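Local coordinates for acyl-CoA dehydrogenase domain protein Tcur3483 (Thermomonospora curvata, PDB 6WY9) that binds FAD and probably oxidises a CH-CH group of its substrate, as an acyl-CoA dehydrogenase-type flavoenzyme, at residues A[166-171]-A[235-240]. Numbering follows the deposited sequence.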
loop_
_atom_site.group_PDB
_atom_site.type_symbol
_atom_site.label_atom_id
_atom_site.label_comp_id
_atom_site.label_asym_id
_atom_site.label_seq_id
_atom_site.Cartn_x
_atom_site.Cartn_y
_atom_site.Cartn_z
ATOM N N GLY A 166 0.387 55.378 -10.051
ATOM C CA GLY A 166 -0.602 56.199 -10.706
ATOM C C GLY A 166 -1.421 55.263 -11.557
ATOM O O GLY A 166 -2.268 54.526 -11.038
ATOM N N ASP A 167 -1.158 55.251 -12.860
ATOM C CA ASP A 167 -1.626 54.162 -13.705
ATOM C C ASP A 167 -0.557 53.088 -13.905
ATOM O O ASP A 167 -0.619 52.338 -14.884
ATOM C CB ASP A 167 -2.104 54.704 -15.047
ATOM C CG ASP A 167 -1.314 55.883 -15.480
ATOM O OD1 ASP A 167 -1.128 56.079 -16.701
ATOM O OD2 ASP A 167 -0.858 56.607 -14.568
ATOM N N GLU A 168 0.424 53.020 -13.004
ATOM C CA GLU A 168 1.444 51.982 -12.982
ATOM C C GLU A 168 1.363 51.229 -11.664
ATOM O O GLU A 168 0.942 51.780 -10.640
ATOM C CB GLU A 168 2.869 52.556 -13.118
ATOM C CG GLU A 168 3.288 53.059 -14.493
ATOM C CD GLU A 168 4.776 53.387 -14.534
ATOM O OE1 GLU A 168 5.426 53.151 -15.578
ATOM O OE2 GLU A 168 5.298 53.870 -13.504
ATOM N N PHE A 169 1.784 49.969 -11.687
ATOM C CA PHE A 169 2.052 49.228 -10.467
ATOM C C PHE A 169 3.555 49.102 -10.296
ATOM O O PHE A 169 4.287 48.940 -11.281
ATOM C CB PHE A 169 1.406 47.841 -10.496
ATOM C CG PHE A 169 0.017 47.825 -9.965
ATOM C CD1 PHE A 169 -0.206 47.941 -8.608
ATOM C CD2 PHE A 169 -1.071 47.704 -10.818
ATOM C CE1 PHE A 169 -1.486 47.926 -8.099
ATOM C CE2 PHE A 169 -2.361 47.696 -10.310
ATOM C CZ PHE A 169 -2.565 47.810 -8.946
ATOM N N VAL A 170 4.009 49.197 -9.046
ATOM C CA VAL A 170 5.409 49.001 -8.679
ATOM C C VAL A 170 5.480 47.684 -7.919
ATOM O O VAL A 170 4.817 47.519 -6.884
ATOM C CB VAL A 170 5.958 50.170 -7.841
ATOM C CG1 VAL A 170 7.466 50.026 -7.627
ATOM C CG2 VAL A 170 5.661 51.479 -8.516
ATOM N N ILE A 171 6.269 46.748 -8.433
ATOM C CA ILE A 171 6.254 45.358 -7.984
ATOM C C ILE A 171 7.575 45.052 -7.291
ATOM O O ILE A 171 8.652 45.280 -7.859
ATOM C CB ILE A 171 6.005 44.393 -9.154
ATOM C CG1 ILE A 171 4.692 44.709 -9.881
ATOM C CG2 ILE A 171 6.006 42.918 -8.700
ATOM C CD1 ILE A 171 4.522 43.909 -11.170
ATOM N N GLY A 235 11.475 46.921 -7.833
ATOM C CA GLY A 235 10.984 48.169 -8.386
ATOM C C GLY A 235 10.427 48.045 -9.776
ATOM O O GLY A 235 10.307 49.052 -10.476
ATOM N N VAL A 236 10.079 46.831 -10.208
ATOM C CA VAL A 236 9.573 46.648 -11.562
ATOM C C VAL A 236 8.285 47.436 -11.744
ATOM O O VAL A 236 7.382 47.390 -10.901
ATOM C CB VAL A 236 9.331 45.166 -11.868
ATOM C CG1 VAL A 236 8.763 45.027 -13.273
ATOM C CG2 VAL A 236 10.612 44.370 -11.707
ATOM N N ARG A 237 8.172 48.122 -12.874
ATOM C CA ARG A 237 7.041 49.000 -13.133
ATOM C C ARG A 237 6.251 48.495 -14.333
ATOM O O ARG A 237 6.822 48.254 -15.403
ATOM C CB ARG A 237 7.535 50.440 -13.352
ATOM C CG ARG A 237 8.559 50.862 -12.296
ATOM C CD ARG A 237 8.857 52.350 -12.329
ATOM N NE ARG A 237 7.661 53.154 -12.096
ATOM C CZ ARG A 237 7.390 53.790 -10.963
ATOM N NH1 ARG A 237 8.238 53.725 -9.946
ATOM N NH2 ARG A 237 6.274 54.495 -10.857
ATOM N N VAL A 238 4.938 48.369 -14.163
ATOM C CA VAL A 238 4.060 47.825 -15.199
ATOM C C VAL A 238 2.795 48.673 -15.247
ATOM O O VAL A 238 2.257 49.027 -14.188
ATOM C CB VAL A 238 3.733 46.341 -14.922
ATOM C CG1 VAL A 238 2.894 45.730 -16.045
ATOM C CG2 VAL A 238 5.009 45.545 -14.768
ATOM N N PRO A 239 2.285 49.028 -16.426
ATOM C CA PRO A 239 1.033 49.794 -16.473
ATOM C C PRO A 239 -0.092 49.028 -15.796
ATOM O O PRO A 239 -0.121 47.790 -15.797
ATOM C CB PRO A 239 0.771 49.976 -17.977
ATOM C CG PRO A 239 1.653 49.041 -18.656
ATOM C CD PRO A 239 2.830 48.784 -17.768
ATOM N N VAL A 240 -1.019 49.782 -15.197
ATOM C CA VAL A 240 -2.157 49.192 -14.496
ATOM C C VAL A 240 -3.061 48.391 -15.430
ATOM O O VAL A 240 -3.753 47.473 -14.973
ATOM C CB VAL A 240 -2.958 50.285 -13.741
ATOM C CG1 VAL A 240 -4.404 49.858 -13.503
ATOM C CG2 VAL A 240 -2.299 50.591 -12.403
#
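Antiparallel pairing of strands 168-176 and 227-239 joins F169 and I171 to V238 and V236 in the beta-sheet middle domain of the acyl-CoA dehydrogenase fold; the side chain of I171 lies about 14 Å from the bound flavin. F169 N to V238 O (2.7 Å) and V238 N back to F169 O (3.0 Å) close one hydrogen-bonded pair. I171 N reaches V236 O at 2.8 Å, while the return bond from V236 N to I171 O is weak. Beyond the strand end, V240 N still binds D167 O, coming from above the carbonyl plane. F169, I171, V236 and V238 share a buried face, where F169 packs on I206, and I171 and V236 on V208; there I171 CD1 meets V238 CG2 at 4.0 Å and F169 CD2 touches V240 CG2 at 3.5 Å. On the other face, R237 bends at chi3 (60°) and grips E168 side-on, NE (2.8 Å) and NH2 (2.9 Å) both donating to OE2, which lies in the guanidinium plane, the carboxylate turned 41° from it; NH2 also salt-bridges D165. A glutamine in place of E168 would probably weaken this grip, leaving the guanidinium without one of its two carboxylate mates. V170 CG2 lies over one guanidinium face, offset toward the rim, 3.7 Å from R237 NH1.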